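Local coordinates for ApRick protease (Rickettsia conorii, PDB 5C9D), which probably cleaves peptide bonds within proteins as a retropepsin-like aspartic protease, seen here as the protease-domain part of a longer, probably membrane-bound protein, at residues A35-L40 against Y57-L62. Sequence-based numbering, arbitrary orientation.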
loop_
_atom_site.group_PDB
_atom_site.type_symbol
_atom_site.label_atom_id
_atom_site.label_comp_id
_atom_site.label_asym_id
_atom_site.label_seq_id
_atom_site.Cartn_x
_atom_site.Cartn_y
_atom_site.Cartn_z
ATOM N N ALA B 35 13.752 -6.029 -14.942
ATOM C CA ALA B 35 13.464 -7.103 -13.995
ATOM C C ALA B 35 12.174 -7.809 -14.368
ATOM O O ALA B 35 11.210 -7.174 -14.796
ATOM C CB ALA B 35 13.385 -6.560 -12.578
ATOM N N SER B 36 12.177 -9.124 -14.178
ATOM C CA SER B 36 11.121 -10.019 -14.659
ATOM C C SER B 36 9.938 -10.086 -13.693
ATOM O O SER B 36 8.787 -10.346 -14.065
ATOM C CB SER B 36 11.721 -11.418 -14.855
ATOM O OG SER B 36 12.725 -11.690 -13.872
ATOM N N ASP B 37 10.245 -9.851 -12.433
ATOM C CA ASP B 37 9.278 -9.995 -11.372
ATOM C C ASP B 37 9.802 -9.166 -10.189
ATOM O O ASP B 37 10.614 -8.256 -10.398
ATOM C CB ASP B 37 9.114 -11.485 -11.057
ATOM C CG ASP B 37 10.441 -12.168 -10.686
ATOM O OD1 ASP B 37 11.527 -11.554 -10.884
ATOM O OD2 ASP B 37 10.392 -13.325 -10.192
ATOM N N ILE B 38 9.382 -9.482 -8.966
ATOM C CA ILE B 38 9.733 -8.673 -7.797
ATOM C C ILE B 38 10.896 -9.275 -7.017
ATOM O O ILE B 38 10.732 -10.214 -6.231
ATOM C CB ILE B 38 8.478 -8.469 -6.929
ATOM C CG1 ILE B 38 7.527 -7.524 -7.686
ATOM C CG2 ILE B 38 8.839 -7.910 -5.557
ATOM C CD1 ILE B 38 6.166 -7.385 -7.066
ATOM N N ALA B 39 12.079 -8.726 -7.237
ATOM C CA ALA B 39 13.291 -9.329 -6.685
ATOM C C ALA B 39 13.547 -8.820 -5.276
ATOM O O ALA B 39 13.947 -7.668 -5.080
ATOM C CB ALA B 39 14.470 -9.022 -7.576
ATOM N N LEU B 40 13.313 -9.675 -4.291
ATOM C CA LEU B 40 13.504 -9.277 -2.899
ATOM C C LEU B 40 14.923 -9.455 -2.402
ATOM O O LEU B 40 15.480 -10.549 -2.465
ATOM C CB LEU B 40 12.548 -10.026 -1.991
ATOM C CG LEU B 40 11.145 -9.423 -2.074
ATOM C CD1 LEU B 40 10.202 -10.232 -1.201
ATOM C CD2 LEU B 40 11.146 -7.937 -1.683
ATOM N N TYR B 57 16.174 -22.430 -2.946
ATOM C CA TYR B 57 16.930 -21.609 -3.891
ATOM C C TYR B 57 17.108 -22.364 -5.228
ATOM O O TYR B 57 18.204 -22.822 -5.538
ATOM C CB TYR B 57 18.275 -21.188 -3.252
ATOM C CG TYR B 57 18.068 -20.229 -2.091
ATOM C CD1 TYR B 57 17.874 -20.691 -0.786
ATOM C CD2 TYR B 57 18.013 -18.857 -2.309
ATOM C CE1 TYR B 57 17.648 -19.803 0.268
ATOM C CE2 TYR B 57 17.807 -17.963 -1.267
ATOM C CZ TYR B 57 17.620 -18.430 0.008
ATOM O OH TYR B 57 17.398 -17.493 1.001
ATOM N N THR B 58 16.014 -22.455 -6.001
ATOM C CA THR B 58 15.909 -23.239 -7.253
ATOM C C THR B 58 16.391 -22.516 -8.573
ATOM O O THR B 58 16.518 -23.147 -9.644
ATOM C CB THR B 58 14.441 -23.748 -7.454
ATOM O OG1 THR B 58 13.556 -22.670 -7.801
ATOM C CG2 THR B 58 13.904 -24.380 -6.190
ATOM N N ARG B 59 16.667 -21.215 -8.476
ATOM C CA ARG B 59 17.053 -20.372 -9.618
ATOM C C ARG B 59 18.453 -19.824 -9.425
ATOM O O ARG B 59 18.919 -19.769 -8.303
ATOM C CB ARG B 59 16.055 -19.201 -9.782
ATOM C CG ARG B 59 14.873 -19.553 -10.688
ATOM C CD ARG B 59 13.892 -18.416 -10.818
ATOM N NE ARG B 59 14.552 -17.206 -11.295
ATOM C CZ ARG B 59 14.054 -15.979 -11.186
ATOM N NH1 ARG B 59 12.871 -15.767 -10.613
ATOM N NH2 ARG B 59 14.756 -14.960 -11.656
ATOM N N THR B 60 19.098 -19.407 -10.523
ATOM C CA THR B 60 20.482 -18.861 -10.514
ATOM C C THR B 60 20.681 -17.756 -11.563
ATOM O O THR B 60 20.798 -18.037 -12.766
ATOM C CB THR B 60 21.527 -19.977 -10.759
ATOM O OG1 THR B 60 21.527 -20.839 -9.631
ATOM C CG2 THR B 60 22.922 -19.435 -10.957
ATOM N N TYR B 61 20.709 -16.511 -11.080
ATOM C CA TYR B 61 21.251 -15.401 -11.830
ATOM C C TYR B 61 22.753 -15.559 -11.846
ATOM O O TYR B 61 23.357 -15.646 -10.771
ATOM C CB TYR B 61 20.932 -14.086 -11.140
ATOM C CG TYR B 61 19.516 -13.644 -11.286
ATOM C CD1 TYR B 61 18.517 -14.140 -10.447
ATOM C CD2 TYR B 61 19.165 -12.717 -12.272
ATOM C CE1 TYR B 61 17.205 -13.715 -10.584
ATOM C CE2 TYR B 61 17.853 -12.290 -12.423
ATOM C CZ TYR B 61 16.873 -12.785 -11.580
ATOM O OH TYR B 61 15.571 -12.341 -11.749
ATOM N N LEU B 62 23.356 -15.600 -13.040
ATOM C CA LEU B 62 24.828 -15.621 -13.177
ATOM C C LEU B 62 25.286 -14.252 -13.651
ATOM O O LEU B 62 24.874 -13.823 -14.713
ATOM C CB LEU B 62 25.289 -16.708 -14.182
ATOM C CG LEU B 62 24.866 -18.135 -13.869
ATOM C CD1 LEU B 62 25.253 -19.025 -15.018
ATOM C CD2 LEU B 62 25.532 -18.582 -12.603
#
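Asp37 and Arg59 reach for each other from opposite directions and meet in a salt bridge, with OD2 of Asp37 3.5 Å from NH1 of Arg59. At that length it is a loose pairing. The carboxylate oxygen sits at the edge of the guanidinium, near its plane, but the two flat groups are turned 34° against each other and only this one oxygen–nitrogen pair comes close, so the bridge is single-pronged rather than bidentate. Arg59 gets there with a chain that is extended at chi2 and then bends at chi3 (56°), which carries the guanidinium round toward the acid. Tyr61, two residues further along the same strand, points its side chain the same way; its OH also lies at the guanidinium edge, 2.7 Å from Arg59 NH2, and comes within 3.6 Å of Ser36 OG. Ser36 in turn hydrogen-bonds its neighbour, OG to Asp37 OD1 at 3.2 Å, approaching from well above the carboxylate plane. Asp37 thus has one oxygen engaged by the serine and the other facing the arginine, whose positive charge would be expected to stabilise the buried carboxylate. The contact is small, 108 Å² in all, and made by side chains alone. In the retropepsin-like fold it links the chain just beyond the Asp-Thr-Gly motif to the first strand of a hairpin, 59-63 with 66-79, which by its place in the fold probably corresponds to the retropepsin flap. His90 of strand 83-92, parallel to strand 38-41, is common to both segments: it touches Asp37, Ala39 and Arg59, and its ring meets that of Tyr61.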